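PDB 7N7Z: acetyl-CoA C-acetyltransferase from Syntrophomonas wolfei subsp. wolfei, which probably catalyses the reversible thiolase reaction, in which two molecules of acetyl-CoA condense to acetoacetyl-CoA with release of coenzyme A. Local coordinates for residues 33-44 / 200-208; 375-385 / 394-402. One frame throughout, in Å; residues are numbered along the deposited sequence.

Interaction 1 (33-44 / 200-208)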
loop_
_atom_site.group_PDB
_atom_site.type_symbol
_atom_site.label_atom_id
_atom_site.label_comp_id
_atom_site.label_asym_id
_atom_site.label_seq_id
_atom_site.Cartn_x
_atom_site.Cartn_y
_atom_site.Cartn_z
ATOM N N LEU B 33 17.015 8.694 -17.938
ATOM C CA LEU B 33 17.577 10.037 -18.049
ATOM C C LEU B 33 19.088 10.007 -17.855
ATOM O O LEU B 33 19.828 10.691 -18.571
ATOM C CB LEU B 33 16.937 10.971 -17.023
ATOM C CG LEU B 33 15.512 11.457 -17.291
ATOM C CD1 LEU B 33 14.902 12.002 -16.008
ATOM C CD2 LEU B 33 15.484 12.510 -18.385
ATOM N N ALA B 34 19.559 9.223 -16.882
ATOM C CA ALA B 34 20.993 9.103 -16.653
ATOM C C ALA B 34 21.703 8.554 -17.883
ATOM O O ALA B 34 22.804 9.001 -18.226
ATOM C CB ALA B 34 21.255 8.207 -15.442
ATOM N N ILE B 35 21.087 7.584 -18.562
ATOM C CA ILE B 35 21.710 6.992 -19.742
ATOM C C ILE B 35 21.853 8.031 -20.846
ATOM O O ILE B 35 22.881 8.091 -21.533
ATOM C CB ILE B 35 20.897 5.771 -20.213
ATOM C CG1 ILE B 35 21.222 4.556 -19.341
ATOM C CG2 ILE B 35 21.183 5.462 -21.677
ATOM C CD1 ILE B 35 20.157 3.493 -19.359
ATOM N N ILE B 36 20.830 8.865 -21.037
ATOM C CA ILE B 36 20.889 9.882 -22.082
ATOM C C ILE B 36 21.978 10.901 -21.770
ATOM O O ILE B 36 22.785 11.258 -22.635
ATOM C CB ILE B 36 19.514 10.554 -22.255
ATOM C CG1 ILE B 36 18.513 9.561 -22.849
ATOM C CG2 ILE B 36 19.632 11.789 -23.143
ATOM C CD1 ILE B 36 17.066 10.003 -22.747
ATOM N N ALA B 37 22.025 11.376 -20.523
ATOM C CA ALA B 37 23.048 12.344 -20.142
ATOM C C ALA B 37 24.440 11.727 -20.195
ATOM O O ALA B 37 25.398 12.379 -20.630
ATOM C CB ALA B 37 22.759 12.888 -18.743
ATOM N N ALA B 38 24.572 10.472 -19.759
ATOM C CA ALA B 38 25.877 9.820 -19.767
ATOM C C ALA B 38 26.385 9.621 -21.189
ATOM O O ALA B 38 27.557 9.886 -21.481
ATOM C CB ALA B 38 25.801 8.482 -19.033
ATOM N N ASN B 39 25.518 9.146 -22.088
ATOM C CA ASN B 39 25.927 8.960 -23.477
ATOM C C ASN B 39 26.355 10.280 -24.102
ATOM O O ASN B 39 27.336 10.332 -24.853
ATOM C CB ASN B 39 24.788 8.331 -24.278
ATOM C CG ASN B 39 24.718 6.828 -24.110
ATOM O OD1 ASN B 39 25.743 6.156 -23.987
ATOM N ND2 ASN B 39 23.504 6.291 -24.102
ATOM N N ALA B 40 25.631 11.360 -23.801
ATOM C CA ALA B 40 25.996 12.667 -24.331
ATOM C C ALA B 40 27.390 13.072 -23.870
ATOM O O ALA B 40 28.231 13.479 -24.679
ATOM C CB ALA B 40 24.964 13.711 -23.905
ATOM N N ALA B 41 27.655 12.962 -22.568
ATOM C CA ALA B 41 28.971 13.329 -22.056
ATOM C C ALA B 41 30.063 12.460 -22.667
ATOM O O ALA B 41 31.140 12.957 -23.014
ATOM C CB ALA B 41 28.986 13.220 -20.531
ATOM N N ILE B 42 29.799 11.159 -22.817
ATOM C CA ILE B 42 30.812 10.252 -23.350
ATOM C C ILE B 42 31.115 10.587 -24.805
ATOM O O ILE B 42 32.280 10.661 -25.212
ATOM C CB ILE B 42 30.362 8.788 -23.192
ATOM C CG1 ILE B 42 30.389 8.386 -21.714
ATOM C CG2 ILE B 42 31.254 7.868 -24.021
ATOM C CD1 ILE B 42 29.766 7.034 -21.428
ATOM N N GLU B 43 30.073 10.789 -25.613
ATOM C CA GLU B 43 30.289 11.139 -27.012
ATOM C C GLU B 43 31.032 12.463 -27.132
ATOM O O GLU B 43 31.978 12.590 -27.919
ATOM C CB GLU B 43 28.958 11.216 -27.754
ATOM C CG GLU B 43 29.125 11.548 -29.225
ATOM C CD GLU B 43 29.213 13.041 -29.473
ATOM O OE1 GLU B 43 30.223 13.509 -30.032
ATOM O OE2 GLU B 43 28.251 13.746 -29.129
ATOM N N ARG B 44 30.595 13.474 -26.378
ATOM C CA ARG B 44 31.225 14.788 -26.465
ATOM C C ARG B 44 32.699 14.712 -26.094
ATOM O O ARG B 44 33.535 15.394 -26.697
ATOM C CB ARG B 44 30.494 15.779 -25.560
ATOM C CG ARG B 44 29.094 16.116 -26.039
ATOM C CD ARG B 44 28.270 16.782 -24.953
ATOM N NE ARG B 44 26.946 17.153 -25.436
ATOM C CZ ARG B 44 26.126 17.990 -24.816
ATOM N NH1 ARG B 44 26.458 18.565 -23.671
ATOM N NH2 ARG B 44 24.941 18.258 -25.358
ATOM N N ASP B 200 21.397 25.587 -24.883
ATOM C CA ASP B 200 21.310 24.599 -25.954
ATOM C C ASP B 200 22.578 23.758 -26.047
ATOM O O ASP B 200 22.513 22.561 -26.348
ATOM C CB ASP B 200 21.030 25.296 -27.285
ATOM C CG ASP B 200 19.587 25.746 -27.415
ATOM O OD1 ASP B 200 18.787 25.455 -26.500
ATOM O OD2 ASP B 200 19.252 26.391 -28.430
ATOM N N ARG B 201 23.740 24.362 -25.789
ATOM C CA ARG B 201 24.995 23.629 -25.922
ATOM C C ARG B 201 25.095 22.513 -24.888
ATOM O O ARG B 201 25.433 21.371 -25.222
ATOM C CB ARG B 201 26.180 24.583 -25.788
ATOM C CG ARG B 201 26.264 25.637 -26.876
ATOM C CD ARG B 201 27.125 26.810 -26.433
ATOM N NE ARG B 201 26.548 27.502 -25.285
ATOM C CZ ARG B 201 27.248 28.057 -24.302
ATOM N NH1 ARG B 201 28.571 28.036 -24.294
ATOM N NH2 ARG B 201 26.602 28.646 -23.300
ATOM N N GLU B 202 24.808 22.825 -23.623
ATOM C CA GLU B 202 24.971 21.842 -22.557
ATOM C C GLU B 202 23.868 20.791 -22.564
ATOM O O GLU B 202 24.086 19.670 -22.089
ATOM C CB GLU B 202 25.006 22.542 -21.196
ATOM C CG GLU B 202 23.722 23.268 -20.826
ATOM C CD GLU B 202 23.920 24.257 -19.693
ATOM O OE1 GLU B 202 24.606 25.278 -19.912
ATOM O OE2 GLU B 202 23.389 24.016 -18.586
ATOM N N ILE B 203 22.698 21.119 -23.093
ATOM C CA ILE B 203 21.551 20.225 -23.008
ATOM C C ILE B 203 21.681 19.117 -24.042
ATOM O O ILE B 203 22.180 19.331 -25.153
ATOM C CB ILE B 203 20.240 21.012 -23.195
ATOM C CG1 ILE B 203 19.784 21.596 -21.855
ATOM C CG2 ILE B 203 19.147 20.120 -23.793
ATOM C CD1 ILE B 203 18.570 22.501 -21.951
ATOM N N VAL B 204 21.240 17.921 -23.668
ATOM C CA VAL B 204 20.963 16.841 -24.605
ATOM C C VAL B 204 19.469 16.550 -24.516
ATOM O O VAL B 204 18.963 16.320 -23.417
ATOM C CB VAL B 204 21.780 15.568 -24.312
ATOM C CG1 VAL B 204 21.582 15.101 -22.873
ATOM C CG2 VAL B 204 21.411 14.463 -25.295
ATOM N N PRO B 205 18.729 16.570 -25.622
ATOM C CA PRO B 205 17.271 16.442 -25.520
ATOM C C PRO B 205 16.846 15.045 -25.097
ATOM O O PRO B 205 17.558 14.058 -25.304
ATOM C CB PRO B 205 16.782 16.766 -26.938
ATOM C CG PRO B 205 17.939 16.464 -27.823
ATOM C CD PRO B 205 19.180 16.723 -27.018
ATOM N N VAL B 206 15.665 14.977 -24.488
ATOM C CA VAL B 206 15.043 13.724 -24.077
ATOM C C VAL B 206 13.841 13.482 -24.978
ATOM O O VAL B 206 12.965 14.347 -25.103
ATOM C CB VAL B 206 14.621 13.760 -22.599
ATOM C CG1 VAL B 206 13.936 12.455 -22.213
ATOM C CG2 VAL B 206 15.827 14.020 -21.711
ATOM N N VAL B 207 13.796 12.308 -25.598
ATOM C CA VAL B 207 12.778 11.976 -26.586
ATOM C C VAL B 207 11.749 11.060 -25.936
ATOM O O VAL B 207 12.087 9.972 -25.455
ATOM C CB VAL B 207 13.404 11.319 -27.827
ATOM C CG1 VAL B 207 12.324 10.810 -28.747
ATOM C CG2 VAL B 207 14.299 12.309 -28.553
ATOM N N ILE B 208 10.494 11.499 -25.925
ATOM C CA ILE B 208 9.391 10.711 -25.385
ATOM C C ILE B 208 8.807 9.883 -26.523
ATOM O O ILE B 208 8.330 10.435 -27.522
ATOM C CB ILE B 208 8.314 11.608 -24.751
ATOM C CG1 ILE B 208 8.941 12.741 -23.922
ATOM C CG2 ILE B 208 7.351 10.768 -23.911
ATOM C CD1 ILE B 208 9.435 12.335 -22.545
#
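V204 sets its isopropyl group against the helix 33-44, between I36 and A40, and so illustrates how one branched residue of an extended chain can exploit residues one helical turn apart. Its CB comes to 3.7 Å from A40 CB, the small methyl letting the two backbones draw close. Both V204 methyls meet the same branch of I36: CG1 is 3.9 Å from I36 CG2, and CG2 lies equally near. With CG1 beside the backbone N (chi1 -69°), I36 has CG2 anti to that N, which brings this methyl to V204, while I36 CD1 reaches on to V206 CG1 at 4.0 Å. V206 then meets L33 at about a right angle, its CG2 lying 3.7 Å from L33 CD2, which extends the apolar strip by another turn.

The character changes at the other end, where the extended chain of R44 delivers its guanidinium to successive backbone carbonyls. R44 NH1 donates to E202 O (3.1 Å, 154° at the hydrogen), while R44 NH2 gives a more bent bond to I203 O at 3.0 Å (133°). Both nitrogens approach from above the carbonyl planes, and one guanidinium face lies toward A40 CB. NH1 also bonds to M13 O, so a single group joins the helix to two other pieces of chain. A leucine in its place would probably leave the carbonyls of E202, I203 and M13 without this donor, and the polar tie between the helix and residues 201-203 lost.

In the N-terminal thiolase domain, helix 30-45 packs on strands 8-20 and 254-264 of the large mixed sheet. The segment 200-208 runs beside strand 8-20, with backbone bonds from E202 and V204 to R15, before V206 pairs with I217 of strand 215-217.

Interaction 2 (375-385 / 394-402)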
loop_
_atom_site.group_PDB
_atom_site.type_symbol
_atom_site.label_atom_id
_atom_site.label_comp_id
_atom_site.label_asym_id
_atom_site.label_seq_id
_atom_site.Cartn_x
_atom_site.Cartn_y
_atom_site.Cartn_z
ATOM N N LEU B 375 31.307 29.858 -18.609
ATOM C CA LEU B 375 32.691 30.266 -18.828
ATOM C C LEU B 375 33.022 30.258 -20.315
ATOM O O LEU B 375 33.616 31.208 -20.840
ATOM C CB LEU B 375 33.645 29.341 -18.070
ATOM C CG LEU B 375 33.614 29.335 -16.540
ATOM C CD1 LEU B 375 34.690 28.393 -16.014
ATOM C CD2 LEU B 375 33.798 30.730 -15.973
ATOM N N GLU B 376 32.631 29.189 -21.011
ATOM C CA GLU B 376 32.947 29.066 -22.429
ATOM C C GLU B 376 32.237 30.135 -23.252
ATOM O O GLU B 376 32.809 30.664 -24.213
ATOM C CB GLU B 376 32.571 27.669 -22.925
ATOM C CG GLU B 376 33.200 27.289 -24.259
ATOM C CD GLU B 376 32.274 27.517 -25.443
ATOM O OE1 GLU B 376 31.039 27.479 -25.260
ATOM O OE2 GLU B 376 32.787 27.737 -26.562
ATOM N N ARG B 377 30.993 30.465 -22.897
ATOM C CA ARG B 377 30.257 31.466 -23.663
ATOM C C ARG B 377 30.834 32.861 -23.465
ATOM O O ARG B 377 30.765 33.694 -24.377
ATOM C CB ARG B 377 28.777 31.449 -23.274
ATOM C CG ARG B 377 27.923 32.458 -24.037
ATOM C CD ARG B 377 26.494 32.504 -23.507
ATOM N NE ARG B 377 26.406 33.143 -22.198
ATOM C CZ ARG B 377 26.073 34.412 -21.994
ATOM N NH1 ARG B 377 25.814 35.232 -23.001
ATOM N NH2 ARG B 377 25.998 34.871 -20.748
ATOM N N LEU B 378 31.404 33.136 -22.293
ATOM C CA LEU B 378 31.958 34.445 -21.981
ATOM C C LEU B 378 33.473 34.502 -22.127
ATOM O O LEU B 378 34.069 35.545 -21.844
ATOM C CB LEU B 378 31.564 34.853 -20.558
ATOM C CG LEU B 378 30.065 34.802 -20.253
ATOM C CD1 LEU B 378 29.786 35.285 -18.837
ATOM C CD2 LEU B 378 29.282 35.624 -21.267
ATOM N N GLY B 379 34.106 33.416 -22.564
ATOM C CA GLY B 379 35.549 33.409 -22.710
ATOM C C GLY B 379 36.304 33.565 -21.413
ATOM O O GLY B 379 37.451 34.019 -21.422
ATOM N N LEU B 380 35.690 33.201 -20.289
ATOM C CA LEU B 380 36.320 33.334 -18.988
ATOM C C LEU B 380 37.178 32.104 -18.692
ATOM O O LEU B 380 37.227 31.146 -19.467
ATOM C CB LEU B 380 35.261 33.541 -17.907
ATOM C CG LEU B 380 34.342 34.748 -18.112
ATOM C CD1 LEU B 380 33.121 34.649 -17.207
ATOM C CD2 LEU B 380 35.090 36.054 -17.874
ATOM N N THR B 381 37.858 32.127 -17.546
ATOM C CA THR B 381 38.847 31.110 -17.212
ATOM C C THR B 381 38.530 30.369 -15.922
ATOM O O THR B 381 38.540 29.134 -15.910
ATOM C CB THR B 381 40.241 31.755 -17.108
ATOM O OG1 THR B 381 40.486 32.567 -18.264
ATOM C CG2 THR B 381 41.323 30.687 -17.000
ATOM N N LYS B 382 38.249 31.083 -14.836
ATOM C CA LYS B 382 38.140 30.488 -13.508
ATOM C C LYS B 382 36.683 30.475 -13.064
ATOM O O LYS B 382 36.037 31.526 -13.005
ATOM C CB LYS B 382 39.004 31.257 -12.508
ATOM C CG LYS B 382 40.495 31.167 -12.800
ATOM C CD LYS B 382 41.321 31.935 -11.780
ATOM C CE LYS B 382 42.805 31.857 -12.103
ATOM N NZ LYS B 382 43.593 32.906 -11.398
ATOM N N GLY B 383 36.176 29.284 -12.738
ATOM C CA GLY B 383 34.807 29.138 -12.301
ATOM C C GLY B 383 34.721 28.407 -10.975
ATOM O O GLY B 383 35.644 27.707 -10.558
ATOM N N GLY B 384 33.585 28.586 -10.318
ATOM C CA GLY B 384 33.326 27.923 -9.052
ATOM C C GLY B 384 31.854 27.614 -8.912
ATOM O O GLY B 384 31.000 28.311 -9.469
ATOM N N ALA B 385 31.555 26.553 -8.166
ATOM C CA ALA B 385 30.182 26.121 -7.949
ATOM C C ALA B 385 30.034 25.621 -6.523
ATOM O O ALA B 385 30.877 24.862 -6.037
ATOM C CB ALA B 385 29.782 25.024 -8.942
ATOM N N ALA B 394 27.400 21.145 3.272
ATOM C CA ALA B 394 27.428 21.783 1.966
ATOM C C ALA B 394 28.771 21.552 1.277
ATOM O O ALA B 394 29.739 21.085 1.882
ATOM C CB ALA B 394 27.152 23.281 2.100
ATOM N N MET B 395 28.824 21.894 -0.009
ATOM C CA MET B 395 30.006 21.653 -0.821
ATOM C C MET B 395 30.290 22.859 -1.703
ATOM O O MET B 395 29.409 23.675 -1.988
ATOM C CB MET B 395 29.842 20.404 -1.697
ATOM C CG MET B 395 30.186 19.106 -0.993
ATOM S SD MET B 395 30.092 17.681 -2.091
ATOM C CE MET B 395 31.777 17.617 -2.699
ATOM N N ALA B 396 31.546 22.953 -2.135
ATOM C CA ALA B 396 31.984 23.963 -3.085
ATOM C C ALA B 396 33.158 23.397 -3.868
ATOM O O ALA B 396 33.902 22.550 -3.370
ATOM C CB ALA B 396 32.382 25.268 -2.387
ATOM N N SER B 397 33.316 23.869 -5.103
ATOM C CA SER B 397 34.380 23.379 -5.969
ATOM C C SER B 397 34.848 24.509 -6.872
ATOM O O SER B 397 34.081 25.416 -7.206
ATOM C CB SER B 397 33.914 22.183 -6.808
ATOM O OG SER B 397 32.730 22.488 -7.523
ATOM N N LEU B 398 36.120 24.440 -7.265
ATOM C CA LEU B 398 36.748 25.456 -8.098
ATOM C C LEU B 398 37.413 24.800 -9.298
ATOM O O LEU B 398 37.957 23.697 -9.196
ATOM C CB LEU B 398 37.781 26.261 -7.308
ATOM C CG LEU B 398 37.223 27.031 -6.111
ATOM C CD1 LEU B 398 38.343 27.397 -5.148
ATOM C CD2 LEU B 398 36.475 28.271 -6.571
ATOM N N TRP B 399 37.362 25.488 -10.437
ATOM C CA TRP B 399 37.834 24.938 -11.698
ATOM C C TRP B 399 38.451 26.058 -12.524
ATOM O O TRP B 399 38.158 27.240 -12.317
ATOM C CB TRP B 399 36.694 24.266 -12.477
ATOM C CG TRP B 399 35.834 23.343 -11.646
ATOM C CD1 TRP B 399 34.921 23.702 -10.692
ATOM C CD2 TRP B 399 35.805 21.913 -11.706
ATOM N NE1 TRP B 399 34.332 22.585 -10.155
ATOM C CE2 TRP B 399 34.857 21.474 -10.759
ATOM C CE3 TRP B 399 36.490 20.961 -12.467
ATOM C CZ2 TRP B 399 34.577 20.125 -10.553
ATOM C CZ3 TRP B 399 36.211 19.622 -12.260
ATOM C CH2 TRP B 399 35.262 19.217 -11.312
ATOM N N THR B 400 39.312 25.674 -13.465
ATOM C CA THR B 400 39.931 26.625 -14.376
ATOM C C THR B 400 40.047 26.006 -15.760
ATOM O O THR B 400 40.244 24.797 -15.904
ATOM C CB THR B 400 41.324 27.067 -13.898
ATOM O OG1 THR B 400 41.810 28.114 -14.751
ATOM C CG2 THR B 400 42.309 25.901 -13.918
ATOM N N ARG B 401 39.928 26.858 -16.782
ATOM C CA ARG B 401 40.134 26.457 -18.168
ATOM C C ARG B 401 41.584 26.623 -18.609
ATOM O O ARG B 401 41.848 26.857 -19.795
ATOM C CB ARG B 401 39.203 27.254 -19.084
ATOM C CG ARG B 401 37.727 27.015 -18.811
ATOM C CD ARG B 401 36.848 27.838 -19.734
ATOM N NE ARG B 401 36.933 27.381 -21.117
ATOM C CZ ARG B 401 36.771 28.159 -22.179
ATOM N NH1 ARG B 401 36.513 29.452 -22.058
ATOM N NH2 ARG B 401 36.874 27.628 -23.393
ATOM N N ASP B 402 42.529 26.499 -17.682
ATOM C CA ASP B 402 43.946 26.691 -17.975
ATOM C C ASP B 402 44.192 28.042 -18.634
ATOM O O ASP B 402 44.912 28.884 -18.095
ATOM C CB ASP B 402 44.466 25.564 -18.869
ATOM C CG ASP B 402 44.497 24.231 -18.159
ATOM O OD1 ASP B 402 44.557 24.232 -16.913
ATOM O OD2 ASP B 402 44.464 23.186 -18.843
#
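G383 and W399 exchange two backbone hydrogen bonds in the antiparallel beta hairpin of strands 382-387 and 394-400, in the C-terminal thiolase domain, on the large mixed sheet between strands 277-285 and 316-319. A385 and S397 form the next hydrogen-bonded pair. Between them, G384 lies opposite L398, and here the packing is tight: L398 CD2 sits 4.0 Å from G384 CA, leaving little room for a side chain. G383 is similarly restricted, since a CB there would run into L375 of the preceding helix.

The partly exposed end is looser and depends on R401. R401 N prolongs the pairing to T381 O (2.8 Å), after which a bend at chi3 (69°) turns the guanidinium toward the helix end. R401 NH1 donates to L380 O at 3.2 Å, in the carbonyl plane, while E376 CA lies over one guanidinium face. The E376 carboxylate goes instead to R201.

Toward the interior, M395 lies about 9 Å from C92 and C388, predicted catalytic residues, measured between side chains. W399 and S397 share the face toward helix 360-378, and W399 NE1 points its N-H at S397 OG (3.1 Å), which lies in the indole plane.

How the interactions relate
From the N terminus, the chain first passes through helix 30-45 and meets it again at 200-208, so interaction 1 closes a loop of 155 residues within the N-terminal thiolase domain. Interaction 2 opens much later and closes a short one, with eight residues between 375-385 and 394-402, in the C-terminal domain. The two follow in series, neither nested nor crossed: one is a long-range closure, the other a local hairpin. Their centres are 21 Å apart, yet their edges meet where R201 NH1 forms a salt bridge to E376 OE1 at 2.7 Å. That bond ties the 200-208 connection to the end of helix 360-378, joining the two domains.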